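Local coordinates for hypothetical protein PH0495 (PDB 1X3L) that catalyses the ATP-dependent phosphorylation of D-glycerate to 2-phosphoglycerate, with magnesium as the usual cofactor, at residues C61-D69 / G85-V93; L192-D200 / T421-V429. All blocks are in the same frame, centred on the assembly; numbering follows the deposited sequence.

Overall arrangement
Both contacts reach the six-stranded parallel sheet of the chain, contact 1 through its outermost strand 92-96 and the helix 60-70, contact 2 through the loop that follows strand 188-194. Contact 1 is local, about 20 Å from the centre of the chain, and grades from a buried apolar floor to charged side chains at the surface. Contact 2 is central, about 3 Å from that centre, and joins loops 221 residues apart, from the parallel sheet and the mixed sheet; its chemistry is mostly amide and backbone, with little apolar packing. Their centres lie 21 Å apart, yet M63 CE rests 3.5 Å from L192 O, so the helix of contact 1 packs on the strand that leads into contact 2.

Contact 1. Residues C61-D69 / G85-V93; sequences CEMARAIED and GKELKRIKV
Helix 60-70 is met here by the loop that starts at G85 and runs into edge strand 92-96. E68 carries most of the polar work: its carboxylate spans two successive backbone amides, OE1 taking K89 N through its syn lone pair at 3.1 Å and OE2 taking R90 N at 2.7 Å, 17° out of the carboxylate plane. With both oxygens held, the carboxylate is fixed in rotation and the loop is pinned at its bend; the chain reaches that far because it runs extended beyond CG (chi2 -167°). A64 CB touches two methyls, L88 CD1 at 3.6 Å and I91 CD1 at 3.7 Å, while L88 CD2 lies beside C61 O and R65 CB. Near the start of the helix K86 crosses E62 at about a right angle, its NZ making a long salt bridge of 4.0 Å to E62 OE2. E62 lies at the edge of the R65 guanidinium, in its plane, while NE comes to OE2 from above the carboxylate plane; R65 also makes a cation-pi contact with Y24. The helix lies over a face of the parallel sheet as the crossover of beta-alpha-beta unit 51-56, 60-70, 75-81, in a Rossmann-like alpha/beta fold.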
ATOM      1  N   CYS A  61     -13.868  -5.960   2.074  1.00 34.95           N
ATOM      2  CA  CYS A  61     -14.706  -6.573   3.100  1.00 35.32           C
ATOM      3  C   CYS A  61     -14.217  -6.303   4.514  1.00 34.19           C
ATOM      4  O   CYS A  61     -15.018  -6.021   5.406  1.00 33.36           O
ATOM      5  CB  CYS A  61     -14.812  -8.082   2.876  1.00 37.96           C
ATOM      6  SG  CYS A  61     -15.764  -8.522   1.406  1.00 43.37           S
ATOM      7  N   GLU A  62     -12.910  -6.391   4.731  1.00 32.83           N
ATOM      8  CA  GLU A  62     -12.385  -6.129   6.063  1.00 34.14           C
ATOM      9  C   GLU A  62     -12.634  -4.676   6.472  1.00 32.78           C
ATOM     10  O   GLU A  62     -13.047  -4.407   7.598  1.00 34.80           O
ATOM     11  CB  GLU A  62     -10.892  -6.469   6.130  1.00 36.48           C
ATOM     12  CG  GLU A  62     -10.630  -7.955   6.335  1.00 38.12           C
ATOM     13  CD  GLU A  62     -11.136  -8.451   7.688  1.00 43.92           C
ATOM     14  OE1 GLU A  62     -10.479  -8.174   8.721  1.00 44.63           O
ATOM     15  OE2 GLU A  62     -12.199  -9.110   7.723  1.00 44.93           O
ATOM     16  N   MET A  63     -12.405  -3.739   5.559  1.00 31.98           N
ATOM     17  CA  MET A  63     -12.634  -2.332   5.874  1.00 32.19           C
ATOM     18  C   MET A  63     -14.121  -2.079   6.116  1.00 31.81           C
ATOM     19  O   MET A  63     -14.494  -1.381   7.058  1.00 29.51           O
ATOM     20  CB  MET A  63     -12.107  -1.446   4.742  1.00 31.94           C
ATOM     21  CG  MET A  63     -10.577  -1.417   4.677  1.00 31.81           C
ATOM     22  SD  MET A  63      -9.905  -0.577   3.235  1.00 32.79           S
ATOM     23  CE  MET A  63     -10.036   1.156   3.759  1.00 32.00           C
ATOM     24  N   ALA A  64     -14.963  -2.668   5.273  1.00 32.61           N
ATOM     25  CA  ALA A  64     -16.413  -2.524   5.396  1.00 34.48           C
ATOM     26  C   ALA A  64     -16.911  -3.072   6.730  1.00 35.85           C
ATOM     27  O   ALA A  64     -17.794  -2.494   7.359  1.00 37.53           O
ATOM     28  CB  ALA A  64     -17.111  -3.250   4.246  1.00 33.81           C
ATOM     29  N   ARG A  65     -16.345  -4.198   7.152  1.00 36.15           N
ATOM     30  CA  ARG A  65     -16.733  -4.827   8.409  1.00 37.56           C
ATOM     31  C   ARG A  65     -16.487  -3.883   9.588  1.00 37.86           C
ATOM     32  O   ARG A  65     -17.288  -3.826  10.526  1.00 36.79           O
ATOM     33  CB  ARG A  65     -15.953  -6.135   8.590  1.00 39.14           C
ATOM     34  CG  ARG A  65     -16.382  -6.978   9.779  1.00 43.58           C
ATOM     35  CD  ARG A  65     -15.807  -8.390   9.682  1.00 47.09           C
ATOM     36  NE  ARG A  65     -14.343  -8.416   9.729  1.00 50.97           N
ATOM     37  CZ  ARG A  65     -13.620  -8.324  10.843  1.00 52.06           C
ATOM     38  NH1 ARG A  65     -14.218  -8.200  12.023  1.00 52.54           N
ATOM     39  NH2 ARG A  65     -12.294  -8.350  10.778  1.00 51.57           N
ATOM     40  N   ALA A  66     -15.389  -3.136   9.535  1.00 36.99           N
ATOM     41  CA  ALA A  66     -15.060  -2.192  10.601  1.00 36.91           C
ATOM     42  C   ALA A  66     -16.119  -1.093  10.690  1.00 37.82           C
ATOM     43  O   ALA A  66     -16.549  -0.712  11.782  1.00 38.60           O
ATOM     44  CB  ALA A  66     -13.680  -1.578  10.353  1.00 36.11           C
ATOM     45  N   ILE A  67     -16.536  -0.576   9.540  1.00 38.54           N
ATOM     46  CA  ILE A  67     -17.545   0.475   9.521  1.00 39.13           C
ATOM     47  C   ILE A  67     -18.874  -0.023  10.096  1.00 40.66           C
ATOM     48  O   ILE A  67     -19.520   0.682  10.875  1.00 39.79           O
ATOM     49  CB  ILE A  67     -17.767   1.004   8.090  1.00 38.29           C
ATOM     50  CG1 ILE A  67     -16.498   1.705   7.596  1.00 38.13           C
ATOM     51  CG2 ILE A  67     -18.938   1.967   8.060  1.00 37.00           C
ATOM     52  CD1 ILE A  67     -16.110   2.921   8.412  1.00 37.59           C
ATOM     53  N   GLU A  68     -19.279  -1.234   9.718  1.00 41.39           N
ATOM     54  CA  GLU A  68     -20.532  -1.802  10.218  1.00 45.15           C
ATOM     55  C   GLU A  68     -20.486  -2.056  11.723  1.00 45.34           C
ATOM     56  O   GLU A  68     -21.523  -2.062  12.382  1.00 45.53           O
ATOM     57  CB  GLU A  68     -20.863  -3.128   9.522  1.00 45.74           C
ATOM     58  CG  GLU A  68     -21.169  -3.033   8.044  1.00 47.46           C
ATOM     59  CD  GLU A  68     -21.781  -4.316   7.508  1.00 49.72           C
ATOM     60  OE1 GLU A  68     -21.227  -5.406   7.768  1.00 51.60           O
ATOM     61  OE2 GLU A  68     -22.819  -4.236   6.823  1.00 52.90           O
ATOM     62  N   ASP A  69     -19.291  -2.272  12.269  1.00 46.49           N
ATOM     63  CA  ASP A  69     -19.172  -2.533  13.699  1.00 47.53           C
ATOM     64  C   ASP A  69     -19.289  -1.276  14.551  1.00 47.71           C
ATOM     65  O   ASP A  69     -19.473  -1.364  15.767  1.00 48.00           O
ATOM     66  CB  ASP A  69     -17.851  -3.243  14.024  1.00 49.82           C
ATOM     67  CG  ASP A  69     -17.789  -4.651  13.454  1.00 52.04           C
ATOM     68  OD1 ASP A  69     -18.855  -5.287  13.315  1.00 53.52           O
ATOM     69  OD2 ASP A  69     -16.673  -5.128  13.159  1.00 53.15           O
ATOM     70  N   GLY A  85     -14.044 -13.208  -0.532  1.00 58.40           N
ATOM     71  CA  GLY A  85     -15.408 -13.138  -0.027  1.00 59.94           C
ATOM     72  C   GLY A  85     -15.708 -12.492   1.314  1.00 60.46           C
ATOM     73  O   GLY A  85     -15.715 -11.271   1.428  1.00 61.54           O
ATOM     74  N   LYS A  86     -15.978 -13.308   2.329  1.00 61.03           N
ATOM     75  CA  LYS A  86     -16.308 -12.801   3.662  1.00 61.55           C
ATOM     76  C   LYS A  86     -17.593 -11.968   3.662  1.00 61.52           C
ATOM     77  O   LYS A  86     -17.598 -10.805   3.262  1.00 61.28           O
ATOM     78  CB  LYS A  86     -15.156 -11.953   4.215  1.00 62.62           C
ATOM     79  CG  LYS A  86     -13.909 -12.762   4.558  1.00 63.71           C
ATOM     80  CD  LYS A  86     -12.731 -11.871   4.948  1.00 64.53           C
ATOM     81  CE  LYS A  86     -12.241 -11.039   3.767  1.00 64.01           C
ATOM     82  NZ  LYS A  86     -11.039 -10.224   4.108  1.00 64.02           N
ATOM     83  N   GLU A  87     -18.680 -12.585   4.116  1.00 61.15           N
ATOM     84  CA  GLU A  87     -19.995 -11.952   4.170  1.00 60.37           C
ATOM     85  C   GLU A  87     -20.106 -10.757   5.113  1.00 58.51           C
ATOM     86  O   GLU A  87     -19.380 -10.660   6.104  1.00 58.57           O
ATOM     87  CB  GLU A  87     -21.044 -12.999   4.556  1.00 62.53           C
ATOM     88  CG  GLU A  87     -20.710 -13.748   5.841  1.00 66.54           C
ATOM     89  CD  GLU A  87     -21.721 -14.828   6.180  1.00 68.60           C
ATOM     90  OE1 GLU A  87     -22.890 -14.485   6.466  1.00 70.11           O
ATOM     91  OE2 GLU A  87     -21.348 -16.021   6.163  1.00 69.13           O
ATOM     92  N   LEU A  88     -21.034  -9.856   4.794  1.00 55.67           N
ATOM     93  CA  LEU A  88     -21.277  -8.659   5.593  1.00 53.82           C
ATOM     94  C   LEU A  88     -22.745  -8.583   6.017  1.00 53.22           C
ATOM     95  O   LEU A  88     -23.606  -9.239   5.432  1.00 51.99           O
ATOM     96  CB  LEU A  88     -20.893  -7.406   4.799  1.00 51.41           C
ATOM     97  CG  LEU A  88     -19.395  -7.252   4.506  1.00 52.06           C
ATOM     98  CD1 LEU A  88     -19.163  -6.086   3.560  1.00 50.11           C
ATOM     99  CD2 LEU A  88     -18.639  -7.042   5.814  1.00 49.65           C
ATOM    100  N   LYS A  89     -23.024  -7.772   7.031  1.00 52.77           N
ATOM    101  CA  LYS A  89     -24.377  -7.628   7.552  1.00 53.27           C
ATOM    102  C   LYS A  89     -25.346  -6.865   6.658  1.00 53.29           C
ATOM    103  O   LYS A  89     -26.450  -7.342   6.396  1.00 52.73           O
ATOM    104  CB  LYS A  89     -24.327  -6.982   8.938  1.00 53.98           C
ATOM    105  CG  LYS A  89     -23.623  -7.853   9.969  1.00 56.22           C
ATOM    106  CD  LYS A  89     -23.392  -7.125  11.282  1.00 58.11           C
ATOM    107  CE  LYS A  89     -22.626  -8.011  12.255  1.00 60.13           C
ATOM    108  NZ  LYS A  89     -22.285  -7.308  13.519  1.00 61.52           N
ATOM    109  N   ARG A  90     -24.947  -5.689   6.186  1.00 52.87           N
ATOM    110  CA  ARG A  90     -25.830  -4.902   5.333  1.00 52.37           C
ATOM    111  C   ARG A  90     -25.165  -4.429   4.047  1.00 51.28           C
ATOM    112  O   ARG A  90     -25.716  -3.603   3.322  1.00 50.65           O
ATOM    113  CB  ARG A  90     -26.363  -3.698   6.104  1.00 54.50           C
ATOM    114  CG  ARG A  90     -27.079  -4.066   7.390  1.00 56.98           C
ATOM    115  CD  ARG A  90     -28.133  -3.034   7.712  1.00 59.31           C
ATOM    116  NE  ARG A  90     -29.089  -2.926   6.617  1.00 62.90           N
ATOM    117  CZ  ARG A  90     -30.099  -2.062   6.581  1.00 64.51           C
ATOM    118  NH1 ARG A  90     -30.289  -1.222   7.590  1.00 64.85           N
ATOM    119  NH2 ARG A  90     -30.917  -2.040   5.535  1.00 64.57           N
ATOM    120  N   ILE A  91     -23.984  -4.963   3.765  1.00 49.91           N
ATOM    121  CA  ILE A  91     -23.252  -4.585   2.566  1.00 47.67           C
ATOM    122  C   ILE A  91     -23.131  -5.774   1.622  1.00 47.27           C
ATOM    123  O   ILE A  91     -22.647  -6.842   2.003  1.00 45.29           O
ATOM    124  CB  ILE A  91     -21.846  -4.063   2.929  1.00 46.24           C
ATOM    125  CG1 ILE A  91     -21.980  -2.854   3.857  1.00 44.93           C
ATOM    126  CG2 ILE A  91     -21.082  -3.689   1.668  1.00 44.12           C
ATOM    127  CD1 ILE A  91     -20.673  -2.366   4.428  1.00 44.85           C
ATOM    128  N   LYS A  92     -23.583  -5.577   0.387  1.00 46.71           N
ATOM    129  CA  LYS A  92     -23.539  -6.625  -0.622  1.00 46.96           C
ATOM    130  C   LYS A  92     -22.097  -6.845  -1.047  1.00 46.02           C
ATOM    131  O   LYS A  92     -21.339  -5.886  -1.209  1.00 44.85           O
ATOM    132  CB  LYS A  92     -24.385  -6.215  -1.829  1.00 48.08           C
ATOM    133  CG  LYS A  92     -24.435  -7.241  -2.949  1.00 51.63           C
ATOM    134  CD  LYS A  92     -25.187  -6.683  -4.155  1.00 54.18           C
ATOM    135  CE  LYS A  92     -25.344  -7.721  -5.257  1.00 56.21           C
ATOM    136  NZ  LYS A  92     -26.241  -8.841  -4.849  1.00 58.36           N
ATOM    137  N   VAL A  93     -21.719  -8.106  -1.230  1.00 44.41           N
ATOM    138  CA  VAL A  93     -20.359  -8.433  -1.633  1.00 43.62           C
ATOM    139  C   VAL A  93     -20.265  -8.980  -3.052  1.00 43.54           C
ATOM    140  O   VAL A  93     -21.018  -9.874  -3.441  1.00 44.36           O
ATOM    141  CB  VAL A  93     -19.723  -9.461  -0.672  1.00 43.58           C
ATOM    142  CG1 VAL A  93     -18.347  -9.871  -1.186  1.00 42.98           C
ATOM    143  CG2 VAL A  93     -19.612  -8.868   0.726  1.00 40.77           C
TER

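Contact 2. Residues L192-D200 / T421-V429; sequences LIISDVVGD and TGTNVNSIV
The polar contacts centre on D196 and two asparagines. N426 ND2 gives a weak hydrogen bond to D196 O, 3.2 Å long and bent to 140°, with CG anti to the carbonyl carbon (chi1 -72°) and the amide reaching across to that backbone oxygen. V198 CG2 lies 3.6 Å from the same ND2. N424 meets D196 at its CB, with the N424 backbone O at 3.2 Å and ND2 at 3.6 Å, the amide and carboxylate planes standing 71° apart. N424 OD1 accepts N426 N at 3.1 Å from above its carbonyl plane, an Asx turn, while S195 OG accepts V197 N in an ST turn and donates to D200 OD1. With an alanine in place of N424 the Asx turn would lack its acceptor, and N426 is likely to be set free to turn its amide away from D196 O. Apolar packing is slight, I194 CG2 meeting V425 CG1 at 4.5 Å. The side chain of D196 is about 6 Å from that of K58, substrate-binding by similarity, and about 5 Å from a sulfate ion, probably from the crystallisation liquor. Between these two loops the contact is lightly held, and T367 and N268 bond the 421-429 backbone from outside.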
ATOM      1  N   LEU A 192     -11.552   6.521   2.911  1.00 27.48           N
ATOM      2  CA  LEU A 192     -10.506   5.908   3.718  1.00 28.15           C
ATOM      3  C   LEU A 192      -9.637   5.092   2.763  1.00 27.66           C
ATOM      4  O   LEU A 192     -10.118   4.183   2.082  1.00 27.56           O
ATOM      5  CB  LEU A 192     -11.120   5.017   4.804  1.00 27.91           C
ATOM      6  CG  LEU A 192     -12.174   5.701   5.692  1.00 29.71           C
ATOM      7  CD1 LEU A 192     -12.587   4.752   6.815  1.00 27.24           C
ATOM      8  CD2 LEU A 192     -11.609   7.004   6.273  1.00 26.44           C
ATOM      9  N   ILE A 193      -8.356   5.425   2.715  1.00 25.81           N
ATOM     10  CA  ILE A 193      -7.437   4.759   1.800  1.00 26.52           C
ATOM     11  C   ILE A 193      -6.253   4.065   2.475  1.00 26.85           C
ATOM     12  O   ILE A 193      -5.719   4.543   3.474  1.00 26.86           O
ATOM     13  CB  ILE A 193      -6.878   5.784   0.787  1.00 23.84           C
ATOM     14  CG1 ILE A 193      -8.036   6.557   0.152  1.00 23.23           C
ATOM     15  CG2 ILE A 193      -6.057   5.078  -0.287  1.00 22.81           C
ATOM     16  CD1 ILE A 193      -7.604   7.774  -0.656  1.00 23.73           C
ATOM     17  N   ILE A 194      -5.860   2.927   1.915  1.00 27.11           N
ATOM     18  CA  ILE A 194      -4.713   2.170   2.401  1.00 27.19           C
ATOM     19  C   ILE A 194      -3.728   2.213   1.246  1.00 26.78           C
ATOM     20  O   ILE A 194      -4.088   1.904   0.114  1.00 27.35           O
ATOM     21  CB  ILE A 194      -5.074   0.705   2.720  1.00 29.03           C
ATOM     22  CG1 ILE A 194      -5.984   0.660   3.951  1.00 29.64           C
ATOM     23  CG2 ILE A 194      -3.787  -0.107   2.976  1.00 30.70           C
ATOM     24  CD1 ILE A 194      -6.420  -0.737   4.343  1.00 32.66           C
ATOM     25  N   SER A 195      -2.490   2.600   1.528  1.00 25.88           N
ATOM     26  CA  SER A 195      -1.490   2.730   0.481  1.00 27.25           C
ATOM     27  C   SER A 195      -0.369   1.706   0.447  1.00 27.24           C
ATOM     28  O   SER A 195       0.349   1.534   1.427  1.00 24.62           O
ATOM     29  CB  SER A 195      -0.856   4.114   0.549  1.00 26.42           C
ATOM     30  OG  SER A 195       0.173   4.219  -0.413  1.00 26.65           O
ATOM     31  N   ASP A 196      -0.218   1.048  -0.700  1.00 28.70           N
ATOM     32  CA  ASP A 196       0.855   0.080  -0.893  1.00 31.63           C
ATOM     33  C   ASP A 196       1.835   0.690  -1.892  1.00 32.23           C
ATOM     34  O   ASP A 196       2.608  -0.015  -2.546  1.00 34.11           O
ATOM     35  CB  ASP A 196       0.303  -1.253  -1.420  1.00 35.01           C
ATOM     36  CG  ASP A 196      -0.389  -1.117  -2.769  1.00 37.95           C
ATOM     37  OD1 ASP A 196      -0.548   0.023  -3.255  1.00 37.78           O
ATOM     38  OD2 ASP A 196      -0.782  -2.160  -3.340  1.00 40.02           O
ATOM     39  N   VAL A 197       1.795   2.016  -1.995  1.00 31.10           N
ATOM     40  CA  VAL A 197       2.663   2.756  -2.905  1.00 32.62           C
ATOM     41  C   VAL A 197       3.697   3.584  -2.134  1.00 32.16           C
ATOM     42  O   VAL A 197       3.335   4.406  -1.292  1.00 32.05           O
ATOM     43  CB  VAL A 197       1.840   3.726  -3.794  1.00 33.67           C
ATOM     44  CG1 VAL A 197       2.768   4.517  -4.715  1.00 35.67           C
ATOM     45  CG2 VAL A 197       0.818   2.949  -4.606  1.00 35.23           C
ATOM     46  N   VAL A 198       4.976   3.368  -2.427  1.00 30.26           N
ATOM     47  CA  VAL A 198       6.037   4.116  -1.766  1.00 31.20           C
ATOM     48  C   VAL A 198       5.839   5.598  -2.083  1.00 32.68           C
ATOM     49  O   VAL A 198       5.800   5.986  -3.252  1.00 32.40           O
ATOM     50  CB  VAL A 198       7.437   3.671  -2.261  1.00 31.71           C
ATOM     51  CG1 VAL A 198       8.518   4.568  -1.653  1.00 32.88           C
ATOM     52  CG2 VAL A 198       7.691   2.218  -1.867  1.00 31.32           C
ATOM     53  N   GLY A 199       5.706   6.420  -1.048  1.00 30.78           N
ATOM     54  CA  GLY A 199       5.500   7.841  -1.269  1.00 32.82           C
ATOM     55  C   GLY A 199       4.045   8.233  -1.077  1.00 32.95           C
ATOM     56  O   GLY A 199       3.727   9.408  -0.893  1.00 33.06           O
ATOM     57  N   ASP A 200       3.159   7.244  -1.144  1.00 32.91           N
ATOM     58  CA  ASP A 200       1.726   7.454  -0.944  1.00 33.30           C
ATOM     59  C   ASP A 200       1.014   8.448  -1.862  1.00 34.14           C
ATOM     60  O   ASP A 200       0.180   9.234  -1.407  1.00 33.19           O
ATOM     61  CB  ASP A 200       1.456   7.845   0.513  1.00 30.60           C
ATOM     62  CG  ASP A 200       1.931   6.791   1.495  1.00 30.42           C
ATOM     63  OD1 ASP A 200       1.883   5.594   1.142  1.00 26.54           O
ATOM     64  OD2 ASP A 200       2.341   7.158   2.621  1.00 31.57           O
ATOM     65  N   THR A 421      -0.550 -11.810   6.499  1.00 32.96           N
ATOM     66  CA  THR A 421      -0.695 -10.593   7.285  1.00 33.08           C
ATOM     67  C   THR A 421      -1.997  -9.853   7.000  1.00 34.23           C
ATOM     68  O   THR A 421      -2.439  -9.028   7.801  1.00 33.78           O
ATOM     69  CB  THR A 421       0.462  -9.631   7.007  1.00 32.53           C
ATOM     70  OG1 THR A 421       0.369  -9.155   5.657  1.00 31.03           O
ATOM     71  CG2 THR A 421       1.790 -10.342   7.205  1.00 32.22           C
ATOM     72  N   GLY A 422      -2.603 -10.135   5.852  1.00 35.08           N
ATOM     73  CA  GLY A 422      -3.849  -9.476   5.505  1.00 36.21           C
ATOM     74  C   GLY A 422      -3.705  -8.017   5.103  1.00 36.00           C
ATOM     75  O   GLY A 422      -4.687  -7.274   5.094  1.00 37.75           O
ATOM     76  N   THR A 423      -2.490  -7.589   4.772  1.00 35.04           N
ATOM     77  CA  THR A 423      -2.283  -6.204   4.362  1.00 32.70           C
ATOM     78  C   THR A 423      -0.999  -6.012   3.561  1.00 31.85           C
ATOM     79  O   THR A 423      -0.291  -6.978   3.258  1.00 31.45           O
ATOM     80  CB  THR A 423      -2.257  -5.262   5.584  1.00 32.82           C
ATOM     81  OG1 THR A 423      -2.159  -3.904   5.135  1.00 33.74           O
ATOM     82  CG2 THR A 423      -1.076  -5.596   6.496  1.00 31.44           C
ATOM     83  N   ASN A 424      -0.710  -4.763   3.210  1.00 30.16           N
ATOM     84  CA  ASN A 424       0.491  -4.446   2.453  1.00 29.85           C
ATOM     85  C   ASN A 424       0.793  -2.956   2.397  1.00 30.15           C
ATOM     86  O   ASN A 424       0.132  -2.198   1.684  1.00 28.49           O
ATOM     87  CB  ASN A 424       0.387  -4.998   1.023  1.00 32.81           C
ATOM     88  CG  ASN A 424       1.586  -4.626   0.161  1.00 34.25           C
ATOM     89  OD1 ASN A 424       2.674  -4.355   0.667  1.00 31.76           O
ATOM     90  ND2 ASN A 424       1.391  -4.628  -1.153  1.00 35.01           N
ATOM     91  N   VAL A 425       1.789  -2.538   3.173  1.00 28.51           N
ATOM     92  CA  VAL A 425       2.215  -1.147   3.176  1.00 28.17           C
ATOM     93  C   VAL A 425       3.721  -1.145   2.947  1.00 27.62           C
ATOM     94  O   VAL A 425       4.441  -0.274   3.427  1.00 26.53           O
ATOM     95  CB  VAL A 425       1.864  -0.427   4.502  1.00 27.92           C
ATOM     96  CG1 VAL A 425       0.344  -0.333   4.640  1.00 28.28           C
ATOM     97  CG2 VAL A 425       2.464  -1.160   5.683  1.00 25.14           C
ATOM     98  N   ASN A 426       4.172  -2.150   2.203  1.00 26.78           N
ATOM     99  CA  ASN A 426       5.568  -2.369   1.807  1.00 26.78           C
ATOM    100  C   ASN A 426       6.479  -2.748   2.991  1.00 27.37           C
ATOM    101  O   ASN A 426       6.051  -3.339   3.974  1.00 27.86           O
ATOM    102  CB  ASN A 426       6.082  -1.090   1.144  1.00 27.97           C
ATOM    103  CG  ASN A 426       5.438  -0.934  -0.209  1.00 32.35           C
ATOM    104  OD1 ASN A 426       5.314  -1.880  -0.982  1.00 31.79           O
ATOM    105  ND2 ASN A 426       5.015   0.309  -0.496  1.00 31.51           N
ATOM    106  N   SER A 427       7.768  -2.436   2.891  1.00 26.99           N
ATOM    107  CA  SER A 427       8.721  -2.893   3.899  1.00 27.29           C
ATOM    108  C   SER A 427       9.262  -1.900   4.909  1.00 27.04           C
ATOM    109  O   SER A 427       9.288  -0.692   4.675  1.00 26.36           O
ATOM    110  CB  SER A 427       9.903  -3.568   3.203  1.00 24.41           C
ATOM    111  OG  SER A 427       9.465  -4.660   2.415  1.00 27.79           O
ATOM    112  N   ILE A 428       9.725  -2.446   6.032  1.00 26.30           N
ATOM    113  CA  ILE A 428      10.295  -1.647   7.102  1.00 25.04           C
ATOM    114  C   ILE A 428      11.517  -2.326   7.695  1.00 25.88           C
ATOM    115  O   ILE A 428      11.545  -3.553   7.857  1.00 25.30           O
ATOM    116  CB  ILE A 428       9.291  -1.432   8.249  1.00 26.81           C
ATOM    117  CG1 ILE A 428       8.033  -0.746   7.723  1.00 25.43           C
ATOM    118  CG2 ILE A 428       9.947  -0.613   9.364  1.00 25.36           C
ATOM    119  CD1 ILE A 428       6.899  -0.664   8.741  1.00 25.92           C
ATOM    120  N   VAL A 429      12.527  -1.520   8.004  1.00 21.27           N
ATOM    121  CA  VAL A 429      13.738  -2.013   8.624  1.00 22.44           C
ATOM    122  C   VAL A 429      13.807  -1.355   9.992  1.00 23.29           C
ATOM    123  O   VAL A 429      13.731  -0.132  10.103  1.00 24.60           O
ATOM    124  CB  VAL A 429      15.013  -1.608   7.853  1.00 23.02           C
ATOM    125  CG1 VAL A 429      16.229  -2.200   8.548  1.00 24.23           C
ATOM    126  CG2 VAL A 429      14.943  -2.095   6.403  1.00 22.95           C
TER